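Side-chain contacts in methyltransferase domain-containing protein (Pyrococcus horikoshii, PDB 1VE3), which binds S-adenosylmethionine and is probably a methyltransferase, although the substrate it would methylate is not established: residues F10-Y13 with Q19-R22; L55-G60 with S85-I90; M140-L145 with T197-L202; A211-K214 with Y220-V223. All blocks are in the same frame, centred on the assembly; numbering follows the deposited sequence.

Contact 1: residues F10-Y13 with Q19-R22; sequences FPTY and QEYR. With SAM (S-adenosylmethionine), chain C; SAM (S-adenosylmethionine), chain B.
One wall of the S-adenosylmethionine pocket forms where the carbonyls of Pro11 and Thr12 and the backbone of Tyr13 meet the Tyr21 ring. Pro11 O lies in plane at the ring's edge, while Thr12 O approaches obliquely, 3.1 Å from Tyr21 CD2. A chi1 of -152° turns the Tyr21 ring so that its OH reaches a water 2.6 Å away. That water lies within hydrogen-bonding distance of Tyr13 O and of the carboxylate O of this subunit's cofactor; Gly51 N also bonds the hydroxyl. The cofactor methyl CE sits 3.3 Å from Tyr13 CD1, over one ring face and offset toward the rim, with Thr12 CG2 over the centre of the other. Glu20 lays CB against Thr12 OG1 and OE1 against Pro11 CG at 3.5 Å; its OE2 is salt-bridged to Arg95 of the second subunit. Gln19 OE1 accepts a hydrogen bond from N6 of that subunit's cofactor at 3.0 Å, so helix 19-34 begins between two pockets, with Tyr6 and Tyr7 of helix 4-9 packed on Tyr13.

Contact 2: residues L55-G60 with S85-I90; sequences LLEDYG and SNVEFI
Glu57 and Asn86 meet through a short hydrogen bond: Asn86 N donates to Glu57 OE2 at 2.6 Å, with 145° at the hydrogen, and reaches the oxygen almost in line with its C-O bond. Ser85 OG also lies near the carboxylate, and its hydroxyl proton could serve either oxygen, but the model is too tight there for its exact place to be trusted. Glu57 gets this far because CG stands anti to the backbone N (chi1 175°) and the chain stays extended beyond it, carrying the charge from the last turn of helix 51-58 across to the loop before strand 88-91. Helix and strand both belong to the Rossmann-like methyltransferase fold, with 88-91 an outermost strand at the end of the sheet's parallel run. The helix closes in a Schellman motif, with Gly60 at positive phi, its N bonded to Glu57 O and Phe61 N to Leu56 O. In van der Waals contact, the Val87 side chain crosses that of Glu57 at a slant, CG2 lying 3.7 Å from Glu57 CB and 3.4 Å from Glu57 OE2. The other methyl, Val87 CG1, rests over a face of the Phe89 ring, which in turn packs on Ala76 and Ala80 of helix 70-82.

Contact 3: residues M140-L145 with T197-L202; sequences MYFTDL and TGVELL
Val199 sets its branched end on one face of the Phe142 ring, the two side chains coming from opposite directions. Its CG1 stands over that face in a CH-pi contact, 4.2 Å from the ring centroid and 16° off the normal. The second methyl, CG2, reaches the rim at Phe142 CE2, 3.7 Å away, so both branches of the valine bear on the aromatic surface. Met140, modelled as selenomethionine, meets the same valine tip to tip, its SE and CE both 4.1 Å from Val199 CG1; the bend at the selenium (chi3 -97°) turns CE toward the Phe142 ring.

One shell further out, Ile113 touches both Met140 and Phe142, while Phe109 and Phe125 pack on Met140 and Thr222 on Phe142. Backbone bonds from Met140 to Thr222 and from Phe142 to Tyr220 fix strand 136-143 in the sheet. Past the strand's end, Asp144 binds two helix starts: OD1 takes Glu147 N, capping helix 145-148, and OD2 takes Lys196 N at the beginning of helix 196-203. Between the two segments themselves no hydrogen bond forms. Methyl groups against a ring and a methyl tip impose little directionality, so shape and burial set the fit of helix 196-203 on the sheet, while Asp144 adds a polar tie between strand end and helix start.

Contact 4: residues A211-K214 with Y220-V223; sequences AEEK and YLTV
Lys214 runs beside Tyr220, both pointing the same way from a non-hydrogen-bonded pair of the two antiparallel strands. From CB, just within touch of the ring, the lysine chain steps to CG, 3.7 Å from Tyr220 CE1, and then to CD, 3.9 Å from the same CE1. CE comes closest, 3.4 Å from Tyr220 OH, and NZ ends 3.7 Å from that oxygen. CG anti to the backbone N (chi1 -169°) and an extended chain beyond it keep the methylenes alongside the tyrosine for their whole length. Tyr220 also has a cation-pi partner in Lys196.

On the same face of the sheet, Glu212 lies alongside Thr222; Thr222 OG1 donates to Glu212 OE2 at 2.9 Å, meeting the anti lone pair of OE2, away from the other oxygen. Glu212 OE1 is salt-bridged to Lys209 and Lys196, which probably steadies the negative charge here. The opposite face carries Ala211 with Val223, their CB atoms in apolar contact, and Glu213 with Leu221; the Glu213 carboxylate turns away to Lys34 and Tyr35. Between the backbones, Glu213 and Leu221 exchange two nearly straight bonds of 2.8 Å. At the other hydrogen-bonded pair, Val223 N to Ala211 O is firm and Ala211 N to Val223 O weak. This is the beta hairpin of strands 207-215 and 219-226, the antiparallel end of the seven-stranded 3-2-1-4-5-7-6 sheet that marks the class I, Rossmann-like methyltransferases.

Contact 3 is the buried one, all methyls and ring, whereas contact 1 lies at the surface, where the segments only pack together and the polar bonds go out to cofactor, water and second subunit. Contacts 2 and 4 are partly buried, each near an outer strand of the same seven-stranded sheet: contact 2 depends on one carboxylate at a helix end, contact 4 on repeated backbone bonds. Contacts 1 and 2 both touch the second subunit; 3 and 4 do not. Contacts 3 and 4 share neighbouring strands 136-143 and 219-226, and there Glu200 OE2 lies 2.7 Å from Glu212 OE2, a like-charge approach that Lys196 probably eases.

Contact 1: residues F10-Y13 with Q19-R22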
loop_
_atom_site.group_PDB
_atom_site.type_symbol
_atom_site.label_atom_id
_atom_site.label_comp_id
_atom_site.label_asym_id
_atom_site.label_seq_id
_atom_site.Cartn_x
_atom_site.Cartn_y
_atom_site.Cartn_z
ATOM N N PHE A 10 3.098 4.134 -13.140
ATOM C CA PHE A 10 2.499 3.552 -11.935
ATOM C C PHE A 10 3.520 3.247 -10.842
ATOM O O PHE A 10 4.633 2.810 -11.123
ATOM C CB PHE A 10 1.725 2.278 -12.283
ATOM C CG PHE A 10 0.684 2.478 -13.339
ATOM C CD1 PHE A 10 0.976 2.229 -14.679
ATOM C CD2 PHE A 10 -0.580 2.950 -13.003
ATOM C CE1 PHE A 10 0.023 2.446 -15.671
ATOM C CE2 PHE A 10 -1.543 3.173 -13.986
ATOM C CZ PHE A 10 -1.239 2.921 -15.325
ATOM N N PRO A 11 3.144 3.478 -9.571
ATOM C CA PRO A 11 4.014 3.240 -8.419
ATOM C C PRO A 11 4.004 1.809 -7.897
ATOM O O PRO A 11 4.919 1.401 -7.177
ATOM C CB PRO A 11 3.469 4.219 -7.391
ATOM C CG PRO A 11 1.996 4.127 -7.635
ATOM C CD PRO A 11 1.916 4.179 -9.154
ATOM N N THR A 12 2.969 1.058 -8.263
ATOM C CA THR A 12 2.790 -0.325 -7.819
ATOM C C THR A 12 4.046 -1.196 -7.762
ATOM O O THR A 12 4.212 -1.990 -6.844
ATOM C CB THR A 12 1.761 -1.054 -8.703
ATOM O OG1 THR A 12 0.631 -0.201 -8.917
ATOM C CG2 THR A 12 1.291 -2.329 -8.024
ATOM N N TYR A 13 4.939 -1.046 -8.728
ATOM C CA TYR A 13 6.130 -1.877 -8.737
ATOM C C TYR A 13 7.432 -1.089 -8.647
ATOM O O TYR A 13 8.520 -1.672 -8.700
ATOM C CB TYR A 13 6.123 -2.737 -10.002
ATOM C CG TYR A 13 4.817 -3.484 -10.214
ATOM C CD1 TYR A 13 4.496 -4.607 -9.443
ATOM C CD2 TYR A 13 3.916 -3.076 -11.194
ATOM C CE1 TYR A 13 3.304 -5.311 -9.654
ATOM C CE2 TYR A 13 2.724 -3.766 -11.412
ATOM C CZ TYR A 13 2.427 -4.880 -10.642
ATOM O OH TYR A 13 1.255 -5.556 -10.864
ATOM N N GLN A 19 1.154 3.535 -1.417
ATOM C CA GLN A 19 0.107 2.708 -0.836
ATOM C C GLN A 19 -0.088 1.473 -1.722
ATOM O O GLN A 19 -0.376 0.386 -1.225
ATOM C CB GLN A 19 -1.209 3.493 -0.724
ATOM C CG GLN A 19 -1.147 4.722 0.190
ATOM C CD GLN A 19 -2.496 5.424 0.355
ATOM O OE1 GLN A 19 -3.450 5.162 -0.382
ATOM N NE2 GLN A 19 -2.571 6.330 1.319
ATOM N N GLU A 20 0.082 1.645 -3.032
ATOM C CA GLU A 20 -0.083 0.538 -3.976
ATOM C C GLU A 20 0.890 -0.602 -3.676
ATOM O O GLU A 20 0.486 -1.760 -3.553
ATOM C CB GLU A 20 0.135 1.006 -5.423
ATOM C CG GLU A 20 -0.986 1.859 -6.018
ATOM C CD GLU A 20 -1.035 3.273 -5.451
ATOM O OE1 GLU A 20 -0.060 3.682 -4.785
ATOM O OE2 GLU A 20 -2.045 3.980 -5.688
ATOM N N TYR A 21 2.170 -0.258 -3.553
ATOM C CA TYR A 21 3.226 -1.226 -3.279
ATOM C C TYR A 21 3.063 -1.872 -1.897
ATOM O O TYR A 21 3.214 -3.090 -1.750
ATOM C CB TYR A 21 4.584 -0.523 -3.380
ATOM C CG TYR A 21 5.760 -1.396 -3.783
ATOM C CD1 TYR A 21 6.190 -2.450 -2.978
ATOM C CD2 TYR A 21 6.477 -1.125 -4.948
ATOM C CE1 TYR A 21 7.319 -3.212 -3.322
ATOM C CE2 TYR A 21 7.600 -1.877 -5.304
ATOM C CZ TYR A 21 8.015 -2.916 -4.486
ATOM O OH TYR A 21 9.133 -3.647 -4.831
ATOM N N ARG A 22 2.756 -1.059 -0.888
ATOM C CA ARG A 22 2.584 -1.567 0.471
ATOM C C ARG A 22 1.446 -2.572 0.531
ATOM O O ARG A 22 1.530 -3.576 1.236
ATOM C CB ARG A 22 2.316 -0.421 1.447
ATOM C CG ARG A 22 3.517 0.483 1.673
ATOM C CD ARG A 22 3.222 1.559 2.717
ATOM N NE ARG A 22 4.440 2.266 3.107
ATOM C CZ ARG A 22 4.510 3.164 4.085
ATOM N NH1 ARG A 22 3.426 3.476 4.783
ATOM N NH2 ARG A 22 5.669 3.747 4.366
HETATM N N SAM C . -10.336 9.646 10.566
HETATM C CA SAM C . -10.250 8.326 11.256
HETATM C C SAM C . -10.477 8.519 12.752
HETATM O O SAM C . -11.136 7.665 13.360
HETATM O OXT SAM C . -9.952 9.561 13.255
HETATM C CB SAM C . -8.878 7.776 11.030
HETATM C CG SAM C . -8.806 6.334 11.124
HETATM S SD SAM C . -7.127 5.634 10.857
HETATM C CE SAM C . -6.158 6.269 12.073
HETATM C "C5'" SAM C . -6.660 6.173 9.206
HETATM C "C4'" SAM C . -7.607 5.715 7.980
HETATM O "O4'" SAM C . -7.070 6.259 6.726
HETATM C "C3'" SAM C . -7.592 4.216 7.723
HETATM O "O3'" SAM C . -9.022 3.926 8.122
HETATM C "C2'" SAM C . -7.513 3.936 6.261
HETATM O "O2'" SAM C . -8.273 2.969 5.606
HETATM C "C1'" SAM C . -7.582 5.412 5.719
HETATM N N9 SAM C . -6.846 5.587 4.460
HETATM C C8 SAM C . -5.538 5.282 4.085
HETATM N N7 SAM C . -5.254 5.602 2.847
HETATM C C5 SAM C . -6.407 6.140 2.366
HETATM C C6 SAM C . -6.809 6.701 1.076
HETATM N N6 SAM C . -5.971 6.774 0.029
HETATM N N1 SAM C . -8.125 7.186 0.911
HETATM C C2 SAM C . -9.011 7.128 1.956
HETATM N N3 SAM C . -8.739 6.627 3.193
HETATM C C4 SAM C . -7.416 6.143 3.348
HETATM N N SAM B . 9.121 -8.939 -8.071
HETATM C CA SAM B . 8.834 -7.501 -8.346
HETATM C C SAM B . 7.831 -6.978 -7.320
HETATM O O SAM B . 7.983 -5.829 -6.886
HETATM O OXT SAM B . 6.906 -7.787 -7.000
HETATM C CB SAM B . 8.238 -7.403 -9.714
HETATM C CG SAM B . 8.424 -6.111 -10.340
HETATM S SD SAM B . 7.694 -5.964 -12.020
HETATM C CE SAM B . 6.041 -6.201 -11.833
HETATM C "C5'" SAM B . 8.502 -7.246 -12.989
HETATM C "C4'" SAM B . 10.110 -7.172 -13.121
HETATM O "O4'" SAM B . 10.580 -8.303 -13.933
HETATM C "C3'" SAM B . 10.605 -5.971 -13.911
HETATM O "O3'" SAM B . 11.286 -5.245 -12.771
HETATM C "C2'" SAM B . 11.693 -6.370 -14.847
HETATM O "O2'" SAM B . 12.867 -5.644 -15.040
HETATM C "C1'" SAM B . 11.829 -7.885 -14.441
HETATM N N9 SAM B . 12.252 -8.736 -15.561
HETATM C C8 SAM B . 11.756 -8.903 -16.854
HETATM N N7 SAM B . 12.423 -9.777 -17.568
HETATM C C5 SAM B . 13.404 -10.214 -16.733
HETATM C C6 SAM B . 14.497 -11.178 -16.861
HETATM N N6 SAM B . 14.719 -11.869 -17.992
HETATM N N1 SAM B . 15.359 -11.399 -15.766
HETATM C C2 SAM B . 15.165 -10.713 -14.594
HETATM N N3 SAM B . 14.182 -9.797 -14.370
HETATM C C4 SAM B . 13.323 -9.583 -15.477
HETATM O O HOH W 1 9.590 -3.861 -7.348
#

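Contact 2: residues L55-G60 with S85-I90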
loop_
_atom_site.group_PDB
_atom_site.type_symbol
_atom_site.label_atom_id
_atom_site.label_comp_id
_atom_site.label_asym_id
_atom_site.label_seq_id
_atom_site.Cartn_x
_atom_site.Cartn_y
_atom_site.Cartn_z
ATOM N N LEU A 55 11.713 -6.825 2.944
ATOM C CA LEU A 55 10.759 -7.486 3.830
ATOM C C LEU A 55 11.343 -8.786 4.390
ATOM O O LEU A 55 11.284 -9.032 5.596
ATOM C CB LEU A 55 9.463 -7.799 3.087
ATOM C CG LEU A 55 8.455 -8.609 3.896
ATOM C CD1 LEU A 55 7.986 -7.780 5.079
ATOM C CD2 LEU A 55 7.280 -9.007 3.011
ATOM N N LEU A 56 11.901 -9.621 3.514
ATOM C CA LEU A 56 12.481 -10.889 3.949
ATOM C C LEU A 56 13.718 -10.667 4.805
ATOM O O LEU A 56 13.933 -11.371 5.792
ATOM C CB LEU A 56 12.843 -11.771 2.747
ATOM C CG LEU A 56 11.696 -12.409 1.952
ATOM C CD1 LEU A 56 12.272 -13.416 0.955
ATOM C CD2 LEU A 56 10.730 -13.108 2.900
ATOM N N GLU A 57 14.532 -9.691 4.420
ATOM C CA GLU A 57 15.742 -9.374 5.166
ATOM C C GLU A 57 15.420 -9.019 6.617
ATOM O O GLU A 57 16.186 -9.345 7.521
ATOM C CB GLU A 57 16.479 -8.203 4.519
ATOM C CG GLU A 57 17.691 -7.746 5.317
ATOM C CD GLU A 57 18.193 -6.388 4.882
ATOM O OE1 GLU A 57 17.401 -5.423 4.924
ATOM O OE2 GLU A 57 19.379 -6.280 4.503
ATOM N N ASP A 58 14.292 -8.351 6.841
ATOM C CA ASP A 58 13.903 -7.966 8.195
ATOM C C ASP A 58 13.378 -9.155 8.988
ATOM O O ASP A 58 13.319 -9.116 10.217
ATOM C CB ASP A 58 12.837 -6.867 8.163
ATOM C CG ASP A 58 13.283 -5.644 7.391
ATOM O OD1 ASP A 58 14.504 -5.373 7.354
ATOM O OD2 ASP A 58 12.410 -4.947 6.831
ATOM N N TYR A 59 12.986 -10.208 8.280
ATOM C CA TYR A 59 12.477 -11.409 8.924
ATOM C C TYR A 59 13.614 -12.383 9.213
ATOM O O TYR A 59 13.387 -13.519 9.633
ATOM C CB TYR A 59 11.422 -12.073 8.041
ATOM C CG TYR A 59 10.016 -11.597 8.314
ATOM C CD1 TYR A 59 9.339 -11.992 9.468
ATOM C CD2 TYR A 59 9.357 -10.759 7.421
ATOM C CE1 TYR A 59 8.041 -11.569 9.723
ATOM C CE2 TYR A 59 8.059 -10.327 7.664
ATOM C CZ TYR A 59 7.403 -10.736 8.816
ATOM O OH TYR A 59 6.106 -10.329 9.050
ATOM N N GLY A 60 14.839 -11.926 8.980
ATOM C CA GLY A 60 15.996 -12.758 9.240
ATOM C C GLY A 60 16.399 -13.694 8.116
ATOM O O GLY A 60 16.729 -14.851 8.366
ATOM N N SER A 85 20.269 -1.484 4.373
ATOM C CA SER A 85 20.056 -2.903 4.133
ATOM C C SER A 85 21.308 -3.571 3.581
ATOM O O SER A 85 22.102 -2.942 2.875
ATOM C CB SER A 85 18.903 -3.083 3.141
ATOM O OG SER A 85 18.665 -4.450 2.862
ATOM N N ASN A 86 21.472 -4.852 3.901
ATOM C CA ASN A 86 22.617 -5.626 3.436
ATOM C C ASN A 86 22.252 -6.528 2.260
ATOM O O ASN A 86 23.028 -7.404 1.874
ATOM C CB ASN A 86 23.180 -6.475 4.578
ATOM C CG ASN A 86 23.794 -5.636 5.676
ATOM O OD1 ASN A 86 24.726 -4.865 5.437
ATOM N ND2 ASN A 86 23.275 -5.780 6.890
ATOM N N VAL A 87 21.067 -6.318 1.698
ATOM C CA VAL A 87 20.620 -7.104 0.555
ATOM C C VAL A 87 21.451 -6.718 -0.663
ATOM O O VAL A 87 21.586 -5.536 -0.979
ATOM C CB VAL A 87 19.131 -6.846 0.233
ATOM C CG1 VAL A 87 18.724 -7.632 -1.003
ATOM C CG2 VAL A 87 18.267 -7.236 1.416
ATOM N N GLU A 88 22.014 -7.717 -1.336
ATOM C CA GLU A 88 22.823 -7.471 -2.520
ATOM C C GLU A 88 21.996 -7.572 -3.791
ATOM O O GLU A 88 21.394 -8.610 -4.072
ATOM C CB GLU A 88 23.983 -8.461 -2.617
ATOM C CG GLU A 88 24.693 -8.385 -3.966
ATOM C CD GLU A 88 25.930 -9.253 -4.048
ATOM O OE1 GLU A 88 25.827 -10.475 -3.801
ATOM O OE2 GLU A 88 27.006 -8.707 -4.371
ATOM N N PHE A 89 21.984 -6.491 -4.559
ATOM C CA PHE A 89 21.245 -6.451 -5.807
ATOM C C PHE A 89 22.193 -6.620 -6.978
ATOM O O PHE A 89 23.245 -5.981 -7.043
ATOM C CB PHE A 89 20.485 -5.131 -5.923
ATOM C CG PHE A 89 19.395 -4.987 -4.913
ATOM C CD1 PHE A 89 18.260 -5.785 -4.985
ATOM C CD2 PHE A 89 19.514 -4.079 -3.867
ATOM C CE1 PHE A 89 17.255 -5.680 -4.026
ATOM C CE2 PHE A 89 18.515 -3.967 -2.903
ATOM C CZ PHE A 89 17.386 -4.767 -2.981
ATOM N N ILE A 90 21.811 -7.495 -7.901
ATOM C CA ILE A 90 22.626 -7.766 -9.074
ATOM C C ILE A 90 21.784 -7.680 -10.332
ATOM O O ILE A 90 20.643 -8.136 -10.353
ATOM C CB ILE A 90 23.243 -9.178 -9.011
ATOM C CG1 ILE A 90 24.025 -9.350 -7.711
ATOM C CG2 ILE A 90 24.162 -9.394 -10.200
ATOM C CD1 ILE A 90 24.583 -10.750 -7.519
#

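Contact 3: residues M140-L145 with T197-L202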
loop_
_atom_site.group_PDB
_atom_site.type_symbol
_atom_site.label_atom_id
_atom_site.label_comp_id
_atom_site.label_asym_id
_atom_site.label_seq_id
_atom_site.Cartn_x
_atom_site.Cartn_y
_atom_site.Cartn_z
HETATM N N MSE A 140 6.113 -18.713 -6.089
HETATM C CA MSE A 140 5.727 -17.671 -7.028
HETATM C C MSE A 140 4.275 -17.214 -6.892
HETATM O O MSE A 140 3.394 -17.958 -6.458
HETATM C CB MSE A 140 6.048 -18.086 -8.486
HETATM C CG MSE A 140 5.021 -18.918 -9.249
HETATM SE SE MSE A 140 5.412 -18.966 -11.207
HETATM C CE MSE A 140 4.236 -17.561 -11.770
ATOM N N TYR A 141 4.054 -15.953 -7.231
ATOM C CA TYR A 141 2.732 -15.361 -7.172
ATOM C C TYR A 141 2.472 -14.797 -8.551
ATOM O O TYR A 141 3.301 -14.068 -9.100
ATOM C CB TYR A 141 2.686 -14.237 -6.136
ATOM C CG TYR A 141 1.405 -13.434 -6.193
ATOM C CD1 TYR A 141 0.217 -13.928 -5.652
ATOM C CD2 TYR A 141 1.378 -12.188 -6.810
ATOM C CE1 TYR A 141 -0.966 -13.191 -5.729
ATOM C CE2 TYR A 141 0.206 -11.447 -6.891
ATOM C CZ TYR A 141 -0.959 -11.949 -6.352
ATOM O OH TYR A 141 -2.119 -11.208 -6.457
ATOM N N PHE A 142 1.333 -15.152 -9.126
ATOM C CA PHE A 142 1.002 -14.666 -10.454
ATOM C C PHE A 142 -0.491 -14.493 -10.590
ATOM O O PHE A 142 -1.273 -14.989 -9.773
ATOM C CB PHE A 142 1.509 -15.630 -11.541
ATOM C CG PHE A 142 0.821 -16.972 -11.543
ATOM C CD1 PHE A 142 1.137 -17.938 -10.587
ATOM C CD2 PHE A 142 -0.162 -17.260 -12.482
ATOM C CE1 PHE A 142 0.480 -19.172 -10.566
ATOM C CE2 PHE A 142 -0.824 -18.486 -12.469
ATOM C CZ PHE A 142 -0.503 -19.444 -11.509
ATOM N N THR A 143 -0.881 -13.790 -11.641
ATOM C CA THR A 143 -2.282 -13.542 -11.897
ATOM C C THR A 143 -2.682 -14.265 -13.173
ATOM O O THR A 143 -1.969 -14.211 -14.173
ATOM C CB THR A 143 -2.541 -12.025 -12.040
ATOM O OG1 THR A 143 -2.196 -11.383 -10.807
ATOM C CG2 THR A 143 -4.004 -11.742 -12.363
ATOM N N ASP A 144 -3.811 -14.963 -13.119
ATOM C CA ASP A 144 -4.310 -15.667 -14.286
ATOM C C ASP A 144 -4.888 -14.573 -15.180
ATOM O O ASP A 144 -6.083 -14.264 -15.122
ATOM C CB ASP A 144 -5.402 -16.661 -13.885
ATOM C CG ASP A 144 -5.866 -17.524 -15.051
ATOM O OD1 ASP A 144 -6.062 -16.976 -16.156
ATOM O OD2 ASP A 144 -6.048 -18.747 -14.858
ATOM N N LEU A 145 -4.022 -13.974 -15.988
ATOM C CA LEU A 145 -4.621 -12.879 -16.732
ATOM C C LEU A 145 -5.478 -13.405 -17.878
ATOM O O LEU A 145 -6.360 -12.729 -18.389
ATOM C CB LEU A 145 -3.494 -12.004 -17.282
ATOM C CG LEU A 145 -4.005 -10.677 -17.848
ATOM C CD1 LEU A 145 -5.516 -10.511 -17.673
ATOM C CD2 LEU A 145 -3.361 -9.460 -17.182
ATOM N N THR A 197 -3.527 -22.837 -15.760
ATOM C CA THR A 197 -3.250 -24.136 -16.381
ATOM C C THR A 197 -1.959 -24.148 -17.199
ATOM O O THR A 197 -1.271 -25.165 -17.262
ATOM C CB THR A 197 -4.404 -24.594 -17.314
ATOM O OG1 THR A 197 -5.597 -24.794 -16.547
ATOM C CG2 THR A 197 -4.040 -25.902 -18.006
ATOM N N GLY A 198 -1.630 -23.021 -17.826
ATOM C CA GLY A 198 -0.416 -22.959 -18.619
ATOM C C GLY A 198 0.822 -22.870 -17.744
ATOM O O GLY A 198 1.840 -23.514 -18.010
ATOM N N VAL A 199 0.734 -22.063 -16.692
ATOM C CA VAL A 199 1.845 -21.889 -15.773
ATOM C C VAL A 199 2.198 -23.217 -15.112
ATOM O O VAL A 199 3.352 -23.642 -15.120
ATOM C CB VAL A 199 1.504 -20.854 -14.672
ATOM C CG1 VAL A 199 2.636 -20.785 -13.644
ATOM C CG2 VAL A 199 1.270 -19.478 -15.313
ATOM N N GLU A 200 1.187 -23.874 -14.555
ATOM C CA GLU A 200 1.379 -25.145 -13.869
ATOM C C GLU A 200 1.910 -26.253 -14.767
ATOM O O GLU A 200 2.702 -27.077 -14.320
ATOM C CB GLU A 200 0.073 -25.594 -13.222
ATOM C CG GLU A 200 0.102 -25.484 -11.698
ATOM C CD GLU A 200 -1.222 -25.024 -11.108
ATOM O OE1 GLU A 200 -2.259 -25.664 -11.406
ATOM O OE2 GLU A 200 -1.198 -24.030 -10.343
ATOM N N LEU A 201 1.437 -26.477 -15.930
ATOM C CA LEU A 201 2.028 -27.357 -16.976
ATOM C C LEU A 201 3.579 -27.268 -17.145
ATOM O O LEU A 201 4.279 -28.268 -17.230
ATOM C CB LEU A 201 1.343 -27.042 -18.307
ATOM C CG LEU A 201 1.731 -28.028 -19.413
ATOM C CD1 LEU A 201 1.518 -29.484 -18.998
ATOM C CD2 LEU A 201 0.925 -27.826 -20.697
ATOM N N LEU A 202 4.063 -26.013 -17.189
ATOM C CA LEU A 202 5.487 -25.851 -17.407
ATOM C C LEU A 202 6.098 -26.164 -16.066
ATOM O O LEU A 202 7.200 -26.712 -16.018
ATOM C CB LEU A 202 5.788 -24.459 -17.871
ATOM C CG LEU A 202 5.423 -24.119 -19.325
ATOM C CD1 LEU A 202 5.872 -22.697 -19.658
ATOM C CD2 LEU A 202 6.104 -25.104 -20.267
#

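Contact 4: residues A211-K214 with Y220-V223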
loop_
_atom_site.group_PDB
_atom_site.type_symbol
_atom_site.label_atom_id
_atom_site.label_comp_id
_atom_site.label_asym_id
_atom_site.label_seq_id
_atom_site.Cartn_x
_atom_site.Cartn_y
_atom_site.Cartn_z
ATOM N N ALA A 211 2.212 -26.503 -1.868
ATOM C CA ALA A 211 0.957 -25.874 -1.467
ATOM C C ALA A 211 0.498 -24.834 -2.488
ATOM O O ALA A 211 1.234 -24.493 -3.413
ATOM C CB ALA A 211 1.125 -25.217 -0.106
ATOM N N GLU A 212 -0.719 -24.328 -2.305
ATOM C CA GLU A 212 -1.268 -23.325 -3.205
ATOM C C GLU A 212 -2.342 -22.504 -2.503
ATOM O O GLU A 212 -3.260 -23.056 -1.899
ATOM C CB GLU A 212 -1.853 -23.999 -4.441
ATOM C CG GLU A 212 -2.173 -23.040 -5.565
ATOM C CD GLU A 212 -2.204 -23.733 -6.911
ATOM O OE1 GLU A 212 -3.151 -24.507 -7.173
ATOM O OE2 GLU A 212 -1.265 -23.508 -7.706
ATOM N N GLU A 213 -2.214 -21.182 -2.578
ATOM C CA GLU A 213 -3.166 -20.278 -1.946
ATOM C C GLU A 213 -3.828 -19.403 -3.003
ATOM O O GLU A 213 -3.142 -18.801 -3.834
ATOM C CB GLU A 213 -2.453 -19.363 -0.949
ATOM C CG GLU A 213 -1.652 -20.050 0.151
ATOM C CD GLU A 213 -2.499 -20.483 1.343
ATOM O OE1 GLU A 213 -3.598 -19.920 1.543
ATOM O OE2 GLU A 213 -2.049 -21.375 2.091
ATOM N N LYS A 214 -5.155 -19.322 -2.974
ATOM C CA LYS A 214 -5.865 -18.480 -3.925
ATOM C C LYS A 214 -5.930 -17.072 -3.341
ATOM O O LYS A 214 -6.349 -16.884 -2.203
ATOM C CB LYS A 214 -7.273 -19.013 -4.178
ATOM C CG LYS A 214 -7.970 -18.335 -5.350
ATOM C CD LYS A 214 -9.128 -19.173 -5.873
ATOM C CE LYS A 214 -9.635 -18.636 -7.203
ATOM N NZ LYS A 214 -10.712 -19.492 -7.775
ATOM N N TYR A 220 -2.765 -16.390 -7.616
ATOM C CA TYR A 220 -2.305 -17.559 -6.868
ATOM C C TYR A 220 -0.899 -17.485 -6.322
ATOM O O TYR A 220 0.013 -16.984 -6.981
ATOM C CB TYR A 220 -2.380 -18.802 -7.751
ATOM C CG TYR A 220 -3.753 -19.074 -8.284
ATOM C CD1 TYR A 220 -4.672 -19.825 -7.552
ATOM C CD2 TYR A 220 -4.156 -18.532 -9.497
ATOM C CE1 TYR A 220 -5.958 -20.021 -8.019
ATOM C CE2 TYR A 220 -5.434 -18.718 -9.970
ATOM C CZ TYR A 220 -6.333 -19.461 -9.230
ATOM O OH TYR A 220 -7.608 -19.627 -9.707
ATOM N N LEU A 221 -0.728 -17.992 -5.105
ATOM C CA LEU A 221 0.577 -18.072 -4.476
ATOM C C LEU A 221 0.832 -19.567 -4.473
ATOM O O LEU A 221 0.078 -20.317 -3.858
ATOM C CB LEU A 221 0.550 -17.568 -3.036
ATOM C CG LEU A 221 1.902 -17.747 -2.353
ATOM C CD1 LEU A 221 2.853 -16.664 -2.821
ATOM C CD2 LEU A 221 1.733 -17.695 -0.851
ATOM N N THR A 222 1.876 -20.004 -5.171
ATOM C CA THR A 222 2.184 -21.429 -5.237
ATOM C C THR A 222 3.543 -21.772 -4.642
ATOM O O THR A 222 4.516 -21.053 -4.846
ATOM C CB THR A 222 2.159 -21.935 -6.690
ATOM O OG1 THR A 222 0.879 -21.657 -7.271
ATOM C CG2 THR A 222 2.402 -23.437 -6.723
ATOM N N VAL A 223 3.604 -22.877 -3.904
ATOM C CA VAL A 223 4.851 -23.323 -3.297
ATOM C C VAL A 223 5.310 -24.601 -4.004
ATOM O O VAL A 223 4.605 -25.605 -4.012
ATOM C CB VAL A 223 4.672 -23.581 -1.782
ATOM C CG1 VAL A 223 5.989 -24.034 -1.169
ATOM C CG2 VAL A 223 4.202 -22.295 -1.096
#